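Long-range contacts in sialyltransferase 0160 (Photobacterium damselae, PDB 4R84), which probably transfers sialic acid from CMP-sialic acid to galactose-containing acceptors, as a glycosyltransferase of the GT-B structural group: residues 44-49 and 111-116; 58-63 and 77-82; 64-69 and 93-98; 117-122 and 196-201. All coordinates share one frame; numbering follows the deposited sequence.

Contact 1: 44-49 and 111-116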
# COMPACT_ATOMS: atom_id res chain seq x y z
N GLU A 44 -24.23 -16.46 -0.48
CA GLU A 44 -23.90 -16.59 0.94
C GLU A 44 -25.14 -16.38 1.81
O GLU A 44 -26.17 -15.88 1.35
CB GLU A 44 -22.77 -15.61 1.31
CG GLU A 44 -21.48 -15.89 0.53
CD GLU A 44 -20.25 -15.21 1.09
OE1 GLU A 44 -20.37 -14.40 2.03
OE2 GLU A 44 -19.14 -15.49 0.58
N THR A 45 -25.04 -16.77 3.08
CA THR A 45 -26.17 -16.77 4.00
C THR A 45 -26.03 -15.67 5.07
O THR A 45 -24.94 -15.42 5.58
CB THR A 45 -26.32 -18.15 4.67
OG1 THR A 45 -26.57 -19.15 3.67
CG2 THR A 45 -27.46 -18.16 5.69
N TYR A 46 -27.14 -15.00 5.34
CA TYR A 46 -27.22 -14.04 6.44
C TYR A 46 -28.38 -14.45 7.34
O TYR A 46 -29.45 -14.76 6.84
CB TYR A 46 -27.41 -12.62 5.90
CG TYR A 46 -27.39 -11.55 6.97
CD1 TYR A 46 -28.53 -11.25 7.72
CD2 TYR A 46 -26.23 -10.82 7.22
CE1 TYR A 46 -28.50 -10.27 8.70
CE2 TYR A 46 -26.20 -9.84 8.20
CZ TYR A 46 -27.33 -9.57 8.93
OH TYR A 46 -27.28 -8.59 9.90
N GLN A 47 -28.16 -14.50 8.65
CA GLN A 47 -29.25 -14.89 9.56
C GLN A 47 -30.06 -13.69 10.02
O GLN A 47 -29.56 -12.85 10.77
CB GLN A 47 -28.73 -15.63 10.80
CG GLN A 47 -29.88 -16.18 11.65
CD GLN A 47 -29.44 -16.72 13.00
OE1 GLN A 47 -28.71 -16.06 13.74
NE2 GLN A 47 -29.91 -17.91 13.34
N LEU A 48 -31.31 -13.60 9.59
CA LEU A 48 -32.19 -12.56 10.12
C LEU A 48 -32.63 -12.93 11.53
O LEU A 48 -33.09 -14.05 11.79
CB LEU A 48 -33.38 -12.33 9.20
CG LEU A 48 -33.00 -11.57 7.92
CD1 LEU A 48 -34.02 -11.78 6.83
CD2 LEU A 48 -32.77 -10.08 8.17
N THR A 49 -32.53 -11.96 12.44
CA THR A 49 -32.81 -12.21 13.85
C THR A 49 -33.14 -10.87 14.52
O THR A 49 -32.69 -9.82 14.06
CB THR A 49 -31.61 -12.88 14.55
OG1 THR A 49 -31.98 -13.33 15.86
CG2 THR A 49 -30.44 -11.91 14.66
N THR A 111 -34.07 -4.66 9.31
CA THR A 111 -32.81 -5.05 8.72
C THR A 111 -32.86 -4.90 7.21
O THR A 111 -33.76 -5.42 6.56
CB THR A 111 -32.45 -6.50 9.07
OG1 THR A 111 -32.27 -6.61 10.49
CG2 THR A 111 -31.17 -6.92 8.35
N THR A 112 -31.89 -4.19 6.65
CA THR A 112 -31.83 -4.03 5.21
C THR A 112 -30.63 -4.78 4.68
O THR A 112 -29.50 -4.49 5.06
CB THR A 112 -31.72 -2.57 4.82
OG1 THR A 112 -32.83 -1.87 5.38
CG2 THR A 112 -31.72 -2.42 3.30
N LEU A 113 -30.89 -5.77 3.83
CA LEU A 113 -29.83 -6.56 3.24
C LEU A 113 -29.65 -6.17 1.78
O LEU A 113 -30.62 -6.18 1.02
CB LEU A 113 -30.15 -8.06 3.34
CG LEU A 113 -30.36 -8.55 4.77
CD1 LEU A 113 -30.66 -10.07 4.81
CD2 LEU A 113 -29.15 -8.17 5.63
N THR A 114 -28.43 -5.86 1.38
CA THR A 114 -28.16 -5.58 -0.01
C THR A 114 -27.35 -6.76 -0.58
O THR A 114 -26.29 -7.10 -0.06
CB THR A 114 -27.40 -4.24 -0.20
OG1 THR A 114 -28.18 -3.16 0.34
CG2 THR A 114 -27.17 -3.95 -1.67
N VAL A 115 -27.89 -7.40 -1.60
CA VAL A 115 -27.18 -8.50 -2.26
C VAL A 115 -26.18 -7.93 -3.23
O VAL A 115 -26.53 -7.12 -4.09
CB VAL A 115 -28.16 -9.44 -2.99
CG1 VAL A 115 -27.42 -10.47 -3.84
CG2 VAL A 115 -29.09 -10.10 -1.99
N VAL A 116 -24.93 -8.32 -3.05
CA VAL A 116 -23.83 -7.75 -3.82
C VAL A 116 -23.05 -8.82 -4.54
O VAL A 116 -23.04 -9.99 -4.15
CB VAL A 116 -22.87 -6.93 -2.93
CG1 VAL A 116 -23.65 -5.78 -2.28
CG2 VAL A 116 -22.23 -7.81 -1.87
O HOH W 1 -31.67 -9.12 11.67

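Contact 2: 58-63 and 77-82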
# COMPACT_ATOMS: atom_id res chain seq x y z
N LEU A 58 -44.99 -12.67 23.47
CA LEU A 58 -46.40 -13.00 23.47
C LEU A 58 -46.87 -13.21 22.03
O LEU A 58 -47.63 -14.13 21.74
CB LEU A 58 -47.22 -11.90 24.16
CG LEU A 58 -47.02 -11.75 25.66
CD1 LEU A 58 -47.71 -10.51 26.17
CD2 LEU A 58 -47.54 -12.98 26.39
N SER A 59 -46.43 -12.33 21.14
CA SER A 59 -46.68 -12.47 19.72
C SER A 59 -45.50 -11.92 18.93
O SER A 59 -44.75 -11.09 19.43
CB SER A 59 -47.98 -11.77 19.32
OG SER A 59 -47.89 -10.38 19.57
N HIS A 60 -45.32 -12.39 17.70
CA HIS A 60 -44.16 -11.97 16.90
C HIS A 60 -44.39 -12.26 15.42
O HIS A 60 -45.17 -13.14 15.07
CB HIS A 60 -42.89 -12.65 17.41
CG HIS A 60 -42.98 -14.15 17.44
ND1 HIS A 60 -42.77 -14.94 16.32
CD2 HIS A 60 -43.27 -15.00 18.45
CE1 HIS A 60 -42.92 -16.21 16.65
NE2 HIS A 60 -43.22 -16.28 17.94
N SER A 61 -43.69 -11.52 14.56
CA SER A 61 -43.81 -11.74 13.12
C SER A 61 -42.66 -11.11 12.35
O SER A 61 -42.08 -10.13 12.80
CB SER A 61 -45.12 -11.17 12.60
OG SER A 61 -45.13 -9.77 12.73
N TRP A 62 -42.33 -11.72 11.22
CA TRP A 62 -41.45 -11.13 10.21
C TRP A 62 -42.29 -10.76 8.99
O TRP A 62 -43.24 -11.47 8.65
CB TRP A 62 -40.34 -12.10 9.80
CG TRP A 62 -39.17 -12.21 10.72
CD1 TRP A 62 -38.92 -13.20 11.62
CD2 TRP A 62 -38.07 -11.30 10.82
NE1 TRP A 62 -37.74 -12.96 12.28
CE2 TRP A 62 -37.20 -11.80 11.80
CE3 TRP A 62 -37.74 -10.12 10.16
CZ2 TRP A 62 -36.02 -11.15 12.15
CZ3 TRP A 62 -36.57 -9.47 10.51
CH2 TRP A 62 -35.72 -9.99 11.49
N GLU A 63 -41.94 -9.66 8.35
CA GLU A 63 -42.53 -9.26 7.09
C GLU A 63 -41.46 -8.63 6.20
O GLU A 63 -40.52 -8.00 6.70
CB GLU A 63 -43.70 -8.31 7.29
CG GLU A 63 -43.37 -7.04 8.03
CD GLU A 63 -44.58 -6.14 8.20
OE1 GLU A 63 -44.97 -5.88 9.36
OE2 GLU A 63 -45.15 -5.70 7.17
N GLN A 77 -43.23 -16.70 11.09
CA GLN A 77 -43.39 -17.01 12.51
C GLN A 77 -42.10 -17.54 13.14
O GLN A 77 -42.11 -17.99 14.29
CB GLN A 77 -44.53 -18.02 12.71
CG GLN A 77 -45.89 -17.35 12.67
CD GLN A 77 -45.99 -16.19 13.64
OE1 GLN A 77 -45.76 -16.36 14.84
NE2 GLN A 77 -46.33 -15.00 13.14
N ALA A 78 -40.99 -17.49 12.41
CA ALA A 78 -39.71 -17.87 12.98
C ALA A 78 -39.15 -16.70 13.77
O ALA A 78 -39.49 -15.55 13.51
CB ALA A 78 -38.74 -18.31 11.90
N ILE A 79 -38.30 -16.98 14.75
CA ILE A 79 -37.60 -15.92 15.44
C ILE A 79 -36.37 -15.55 14.62
O ILE A 79 -36.18 -14.39 14.27
CB ILE A 79 -37.17 -16.30 16.86
CG1 ILE A 79 -38.40 -16.65 17.71
CG2 ILE A 79 -36.42 -15.16 17.51
CD1 ILE A 79 -39.45 -15.56 17.73
N SER A 80 -35.55 -16.55 14.33
CA SER A 80 -34.39 -16.37 13.47
C SER A 80 -34.53 -17.28 12.27
O SER A 80 -35.01 -18.40 12.39
CB SER A 80 -33.10 -16.69 14.23
OG SER A 80 -32.93 -15.82 15.34
N PHE A 81 -34.09 -16.81 11.10
CA PHE A 81 -34.11 -17.66 9.92
C PHE A 81 -33.05 -17.21 8.93
O PHE A 81 -32.51 -16.11 9.04
CB PHE A 81 -35.48 -17.66 9.23
CG PHE A 81 -35.89 -16.34 8.66
CD1 PHE A 81 -36.51 -15.39 9.46
CD2 PHE A 81 -35.62 -16.03 7.34
CE1 PHE A 81 -36.87 -14.17 8.94
CE2 PHE A 81 -35.98 -14.81 6.81
CZ PHE A 81 -36.61 -13.87 7.62
N ASP A 82 -32.78 -18.06 7.95
CA ASP A 82 -31.71 -17.77 7.00
C ASP A 82 -32.20 -17.10 5.73
O ASP A 82 -33.16 -17.53 5.10
CB ASP A 82 -30.98 -19.06 6.62
CG ASP A 82 -30.06 -19.57 7.71
OD1 ASP A 82 -29.83 -18.85 8.72
OD2 ASP A 82 -29.53 -20.69 7.55
O HOH W 2 -46.56 -14.96 17.34
O HOH W 3 -41.73 -14.24 13.82

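Contact 3: 64-69 and 93-98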
# COMPACT_ATOMS: atom_id res chain seq x y z
N GLN A 64 -41.61 -8.78 4.90
CA GLN A 64 -40.69 -8.16 3.94
C GLN A 64 -41.28 -6.85 3.41
O GLN A 64 -42.42 -6.83 2.96
CB GLN A 64 -40.38 -9.11 2.80
CG GLN A 64 -39.34 -8.55 1.84
CD GLN A 64 -39.06 -9.49 0.70
OE1 GLN A 64 -39.54 -10.62 0.68
NE2 GLN A 64 -38.26 -9.03 -0.26
N THR A 65 -40.52 -5.76 3.49
CA THR A 65 -41.07 -4.45 3.13
C THR A 65 -40.54 -3.84 1.83
O THR A 65 -41.10 -2.86 1.35
CB THR A 65 -40.85 -3.43 4.28
OG1 THR A 65 -39.45 -3.26 4.50
CG2 THR A 65 -41.49 -3.90 5.57
N CYS A 66 -39.46 -4.38 1.28
CA CYS A 66 -39.06 -3.98 -0.08
C CYS A 66 -38.15 -5.05 -0.66
O CYS A 66 -37.68 -5.96 0.04
CB CYS A 66 -38.37 -2.61 -0.13
SG CYS A 66 -36.61 -2.64 0.20
N GLY A 67 -37.96 -4.98 -1.97
CA GLY A 67 -37.19 -5.98 -2.69
C GLY A 67 -38.12 -7.04 -3.26
O GLY A 67 -39.25 -7.21 -2.80
N THR A 68 -37.63 -7.77 -4.25
CA THR A 68 -38.34 -8.92 -4.80
C THR A 68 -38.79 -9.89 -3.71
O THR A 68 -38.01 -10.24 -2.82
CB THR A 68 -37.45 -9.64 -5.83
OG1 THR A 68 -37.09 -8.71 -6.85
CG2 THR A 68 -38.17 -10.81 -6.47
N PRO A 69 -40.07 -10.31 -3.73
CA PRO A 69 -40.53 -11.21 -2.67
C PRO A 69 -39.67 -12.46 -2.52
O PRO A 69 -39.39 -13.15 -3.50
CB PRO A 69 -41.95 -11.58 -3.13
CG PRO A 69 -42.39 -10.40 -3.94
CD PRO A 69 -41.15 -9.92 -4.65
N LYS A 93 -31.64 -4.49 -2.91
CA LYS A 93 -31.85 -4.46 -1.48
C LYS A 93 -33.16 -5.12 -1.10
O LYS A 93 -34.17 -5.07 -1.81
CB LYS A 93 -31.74 -3.03 -0.93
CG LYS A 93 -32.96 -2.16 -1.00
CD LYS A 93 -32.64 -0.77 -0.41
CE LYS A 93 -33.72 0.25 -0.77
NZ LYS A 93 -33.26 1.62 -0.44
N TYR A 94 -33.09 -5.80 0.03
CA TYR A 94 -34.19 -6.57 0.60
C TYR A 94 -34.36 -6.07 2.01
O TYR A 94 -33.40 -6.06 2.77
CB TYR A 94 -33.86 -8.06 0.58
CG TYR A 94 -33.75 -8.66 -0.79
CD1 TYR A 94 -32.60 -8.49 -1.55
CD2 TYR A 94 -34.77 -9.43 -1.32
CE1 TYR A 94 -32.50 -9.02 -2.80
CE2 TYR A 94 -34.68 -9.97 -2.58
CZ TYR A 94 -33.54 -9.77 -3.31
OH TYR A 94 -33.43 -10.32 -4.57
N CYS A 95 -35.58 -5.67 2.36
CA CYS A 95 -35.86 -5.05 3.65
C CYS A 95 -36.76 -5.98 4.48
O CYS A 95 -37.78 -6.46 3.98
CB CYS A 95 -36.59 -3.74 3.42
SG CYS A 95 -35.88 -2.82 2.04
N PHE A 96 -36.42 -6.23 5.75
CA PHE A 96 -37.23 -7.12 6.61
C PHE A 96 -37.51 -6.44 7.94
O PHE A 96 -36.65 -5.75 8.48
CB PHE A 96 -36.53 -8.46 6.84
CG PHE A 96 -36.19 -9.18 5.57
CD1 PHE A 96 -37.13 -10.00 4.95
CD2 PHE A 96 -34.96 -9.00 4.95
CE1 PHE A 96 -36.82 -10.66 3.77
CE2 PHE A 96 -34.66 -9.65 3.78
CZ PHE A 96 -35.58 -10.48 3.18
N THR A 97 -38.73 -6.60 8.44
CA THR A 97 -39.10 -6.03 9.73
C THR A 97 -39.61 -7.11 10.68
O THR A 97 -40.52 -7.89 10.34
CB THR A 97 -40.16 -4.92 9.57
OG1 THR A 97 -39.56 -3.79 8.93
CG2 THR A 97 -40.71 -4.48 10.92
N PHE A 98 -39.00 -7.18 11.86
CA PHE A 98 -39.49 -8.07 12.90
C PHE A 98 -40.25 -7.24 13.92
O PHE A 98 -39.80 -6.17 14.33
CB PHE A 98 -38.35 -8.82 13.59
CG PHE A 98 -38.79 -9.64 14.77
CD1 PHE A 98 -39.23 -10.94 14.59
CD2 PHE A 98 -38.78 -9.11 16.05
CE1 PHE A 98 -39.65 -11.71 15.67
CE2 PHE A 98 -39.19 -9.86 17.14
CZ PHE A 98 -39.62 -11.17 16.95

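Contact 4: 117-122 and 196-201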
# COMPACT_ATOMS: atom_id res chain seq x y z
N ALA A 117 -22.35 -8.41 -5.59
CA ALA A 117 -21.44 -9.29 -6.28
C ALA A 117 -20.26 -9.62 -5.37
O ALA A 117 -19.88 -8.81 -4.53
CB ALA A 117 -20.94 -8.64 -7.57
N PRO A 118 -19.67 -10.80 -5.54
CA PRO A 118 -18.42 -11.04 -4.81
C PRO A 118 -17.33 -10.09 -5.30
O PRO A 118 -17.42 -9.58 -6.42
CB PRO A 118 -18.07 -12.48 -5.16
CG PRO A 118 -18.74 -12.71 -6.50
CD PRO A 118 -20.04 -11.93 -6.40
N THR A 119 -16.33 -9.87 -4.45
CA THR A 119 -15.21 -8.98 -4.77
C THR A 119 -13.93 -9.78 -4.72
O THR A 119 -13.69 -10.52 -3.75
CB THR A 119 -15.12 -7.79 -3.79
OG1 THR A 119 -16.32 -7.01 -3.88
CG2 THR A 119 -13.90 -6.89 -4.11
N LEU A 120 -13.12 -9.65 -5.78
CA LEU A 120 -11.79 -10.21 -5.82
C LEU A 120 -10.80 -9.06 -5.70
O LEU A 120 -10.86 -8.12 -6.50
CB LEU A 120 -11.54 -10.99 -7.12
CG LEU A 120 -10.12 -11.50 -7.32
CD1 LEU A 120 -9.80 -12.61 -6.31
CD2 LEU A 120 -9.91 -11.97 -8.75
N GLU A 121 -9.93 -9.12 -4.70
CA GLU A 121 -8.90 -8.10 -4.51
C GLU A 121 -7.60 -8.61 -5.12
O GLU A 121 -7.15 -9.71 -4.79
CB GLU A 121 -8.70 -7.77 -3.03
CG GLU A 121 -9.98 -7.35 -2.30
CD GLU A 121 -9.77 -7.27 -0.80
OE1 GLU A 121 -8.60 -7.20 -0.35
OE2 GLU A 121 -10.79 -7.28 -0.07
N VAL A 122 -6.98 -7.81 -5.99
CA VAL A 122 -5.77 -8.26 -6.71
C VAL A 122 -4.63 -7.33 -6.38
O VAL A 122 -4.76 -6.13 -6.57
CB VAL A 122 -6.02 -8.31 -8.22
CG1 VAL A 122 -4.76 -8.77 -8.99
CG2 VAL A 122 -7.18 -9.27 -8.52
N ARG A 196 -21.47 -12.83 -11.04
CA ARG A 196 -21.00 -11.45 -11.24
C ARG A 196 -19.71 -11.28 -10.45
O ARG A 196 -19.49 -12.01 -9.49
CB ARG A 196 -22.04 -10.43 -10.76
CG ARG A 196 -23.29 -10.31 -11.59
CD ARG A 196 -24.13 -9.13 -11.10
NE ARG A 196 -24.67 -9.31 -9.76
CZ ARG A 196 -24.73 -8.35 -8.83
NH1 ARG A 196 -24.23 -7.15 -9.08
NH2 ARG A 196 -25.26 -8.60 -7.63
N LEU A 197 -18.86 -10.33 -10.83
CA LEU A 197 -17.63 -10.12 -10.08
C LEU A 197 -17.18 -8.66 -10.11
O LEU A 197 -17.16 -8.04 -11.17
CB LEU A 197 -16.50 -11.02 -10.63
CG LEU A 197 -15.15 -10.87 -9.90
CD1 LEU A 197 -15.28 -11.41 -8.47
CD2 LEU A 197 -14.05 -11.59 -10.69
N ASN A 198 -16.83 -8.12 -8.94
CA ASN A 198 -16.10 -6.87 -8.83
C ASN A 198 -14.63 -7.16 -8.58
O ASN A 198 -14.29 -7.98 -7.73
CB ASN A 198 -16.64 -6.00 -7.70
CG ASN A 198 -18.00 -5.42 -8.00
OD1 ASN A 198 -18.28 -5.04 -9.14
ND2 ASN A 198 -18.85 -5.36 -7.00
N ILE A 199 -13.76 -6.48 -9.31
CA ILE A 199 -12.33 -6.61 -9.07
C ILE A 199 -11.78 -5.30 -8.57
O ILE A 199 -12.05 -4.25 -9.15
CB ILE A 199 -11.57 -7.05 -10.34
CG1 ILE A 199 -12.05 -8.43 -10.81
CG2 ILE A 199 -10.06 -7.04 -10.10
CD1 ILE A 199 -11.49 -8.84 -12.16
N GLU A 200 -11.04 -5.35 -7.46
CA GLU A 200 -10.29 -4.21 -6.95
C GLU A 200 -8.82 -4.43 -7.20
O GLU A 200 -8.30 -5.49 -6.84
CB GLU A 200 -10.53 -4.02 -5.45
CG GLU A 200 -11.92 -3.55 -5.08
CD GLU A 200 -12.16 -3.59 -3.58
OE1 GLU A 200 -11.25 -3.96 -2.81
OE2 GLU A 200 -13.29 -3.26 -3.16
N PHE A 201 -8.13 -3.45 -7.80
CA PHE A 201 -6.70 -3.56 -8.08
C PHE A 201 -5.89 -2.72 -7.10
O PHE A 201 -6.33 -1.64 -6.71
CB PHE A 201 -6.38 -3.09 -9.49
CG PHE A 201 -6.82 -4.03 -10.57
CD1 PHE A 201 -6.37 -5.35 -10.59
CD2 PHE A 201 -7.62 -3.57 -11.60
CE1 PHE A 201 -6.77 -6.21 -11.62
CE2 PHE A 201 -8.01 -4.43 -12.63
CZ PHE A 201 -7.58 -5.75 -12.63
O HOH W 4 -21.87 -5.57 -6.22
O HOH W 5 -17.34 -4.64 -4.01
O HOH W 6 -11.20 -4.20 0.09

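Contact 1: 44-49 and 111-116
Leu113 lays its CD2 methyl over the centre of the Tyr46 ring. This CH-pi contact puts Leu113 CD2 3.8 Å from the Tyr46 ring centroid and only 12° off the ring normal. With chi1 at -175°, the Tyr46 side chain swings away from its own N and turns one ring face to Leu113. Beside it, Leu48 and Leu113 meet tip to tip, with Leu48 CD2 4.0 Å from Leu113 CD1. The tightest point is Leu48 CD2 against Thr111 CG2, 3.5 Å apart. The apolar side of Thr111 thus faces the packed interior. Its hydroxyl serves the looser, wetter end of the contact. There a water donates to Thr111 OG1 at 2.8 Å and accepts from Thr49 N at 3.1 Å. Asn36 also bonds this hydroxyl. No direct hydrogen bond joins the two segments, and their strand axes come no closer than 9.7 Å. The strands run nearly antiparallel, at 171°, but belong to different sheets stacked face to face, as in a beta-sandwich. Strand 45-48 pairs with strand 81-84 in one sheet. Strand 106-125 lies in the other, between strands 31-41 and 92-101, and Phe83 and Phe96 extend the packing around Leu113.

Contact 2: 58-63 and 77-82
Trp62 NE1 donates a hydrogen bond to Ile79 O, 2.9 Å away and fairly straight at 165°. The acceptor lies in the indole plane, while the donor stands above the carbonyl plane. Ala78 O sits at the same indole edge, 3.1 Å from Trp62 CD1. Phe81 meets the indole from another direction. Its edge turns onto the Trp62 face in a T-shaped stack, planes 86° apart, and Phe81 CE1 comes within 3.5 Å of Trp62 CG. The indole is therefore fixed by a polar bond at its rim and an aromatic edge over one face.

At the more open end, the His60 ring lies between two different neighbours. Ile79 CD1 covers one face, 3.6 Å from the His60 ring centroid. The water over the opposite face also bridges His60 N and Gln77 OE1. A second water links His60 ND1 with Ala78 O. His60 CG sits between its backbone N and carbonyl carbon (chi1 56°), which brings the ring toward the loop residues 77-79. Gln77 bends back at chi2, and Gln77 NE2 donates to His60 O at 2.9 Å, in the carbonyl plane but clearly bent.

The contact joins the two layers of the PKD-like domain. Strand 59-66 pairs with strand 92-101 and begins at a classic beta bulge, where Leu58 and Ser59 both face Ile101. Strand 81-84 pairs instead with strand 45-48. Trp62 lies between the layers, packed against Leu48, Phe96 and Phe98.

Contact 3: 64-69 and 93-98
A disulfide joins two neighbouring antiparallel strands of the PKD-like domain, near the end of strand 59-66. Cys66 SG and Cys95 SG are bonded at 2.0 Å. The C-S-S-C torsion is only 34°, far from the near-perpendicular value usual for a relaxed disulfide, which suggests strain. Two backbone bonds flank it. Thr65 N donates to Cys95 O at 2.9 Å, and Cys95 N donates to Cys66 O at 3.1 Å.

Gln64 forms a non-hydrogen-bonded pair with Phe96, and both side chains lie on the face away from the disulfide. They run side by side, with Gln64 CG 3.8 Å from Phe96 CE1. The Gln64 chain is extended, and this carries the amide to the loop that follows the strand. Its OE1 accepts from Ile70 N and Leu71 N, just beyond the segment. The Tyr94 ring closes the same side, with Thr68 O at its edge, 3.3 Å from Tyr94 CE2. Gly67 CA lies 3.3 Å from Lys93 O; at its positive phi (95°) a side chain would run into that oxygen and into the preceding carbonyl, so the position calls for glycine.

Gln64 NE2 divides its bonds between Thr68 O, at 2.8 Å, and Cys66 O, at 3.1 Å. The two ends of the amide together hold residues 66-71. Gln64 NE2 and Cys95 N approach Cys66 O from opposite faces of the carbonyl plane.

Contact 4: 117-122 and 196-201
Residues 117-122 and 196-201 run parallel in register, strand axes 4.7 Å apart at 21°, joined by four backbone hydrogen bonds. Asn198 N to Pro118 O, Leu120 N to Asn198 O, Glu200 N to Leu120 O and Val122 N to Glu200 O alternate along the pair. The pair belongs to the parallel part of a larger mixed sheet, in a Rossmann-type domain of this GT-B enzyme.

One face is apolar. Leu197 CD1 packs 4.0 Å from Leu120 CB. Val122 lies alongside Phe201, with Val122 CB 3.8 Å from Phe201 CD1, and Val122 CG2 also touches Ile199 CG2. Helices 181-192 and 213-219 cover this face.

The other face carries polar groups. Thr119 CG2 lies against the Glu200 carboxylate. Where the segments begin, Ala117 CB sits over one face of the Arg196 guanidinium, towards its rim. The Arg196 chain folds at chi3 (-67°), and its charge pairs with Glu42 and Asp91. Arg196 O is buried without a polar partner, and Pro118 CD packs 3.1 Å from it.

Glu121 and Glu200 extend side by side, with Glu121 OE2 4.3 Å from Glu200 OE1. This like-charge pair is probably eased by Arg150, which bridges to Glu121, and by Tyr202, bonded to Glu200. A water donates to Glu200 OE1 at 2.9 Å and, weakly, to Glu121 OE2 at 3.1 Å.

From the N terminus, residues 44-49 open the first loop, which contact 1 closes at 111-116. Contacts 2 and 3 are both nested within it. They cross each other: 58-63 and 64-69 are consecutive and share strand 59-66, and their partners 77-82 and 93-98 come later in the same order. Contacts 1 and 2 tie the small sheet of strands 45-48 and 81-84 to the large sheet. Contact 3 joins neighbouring strands within the large sheet. Contact 4 follows in series. It uses the continuation of strand 106-125, which runs from the PKD-like domain into the sialyltransferase domain, and closes a longer loop at 196-201. Arg196 touches Val116, linking contacts 1 and 4.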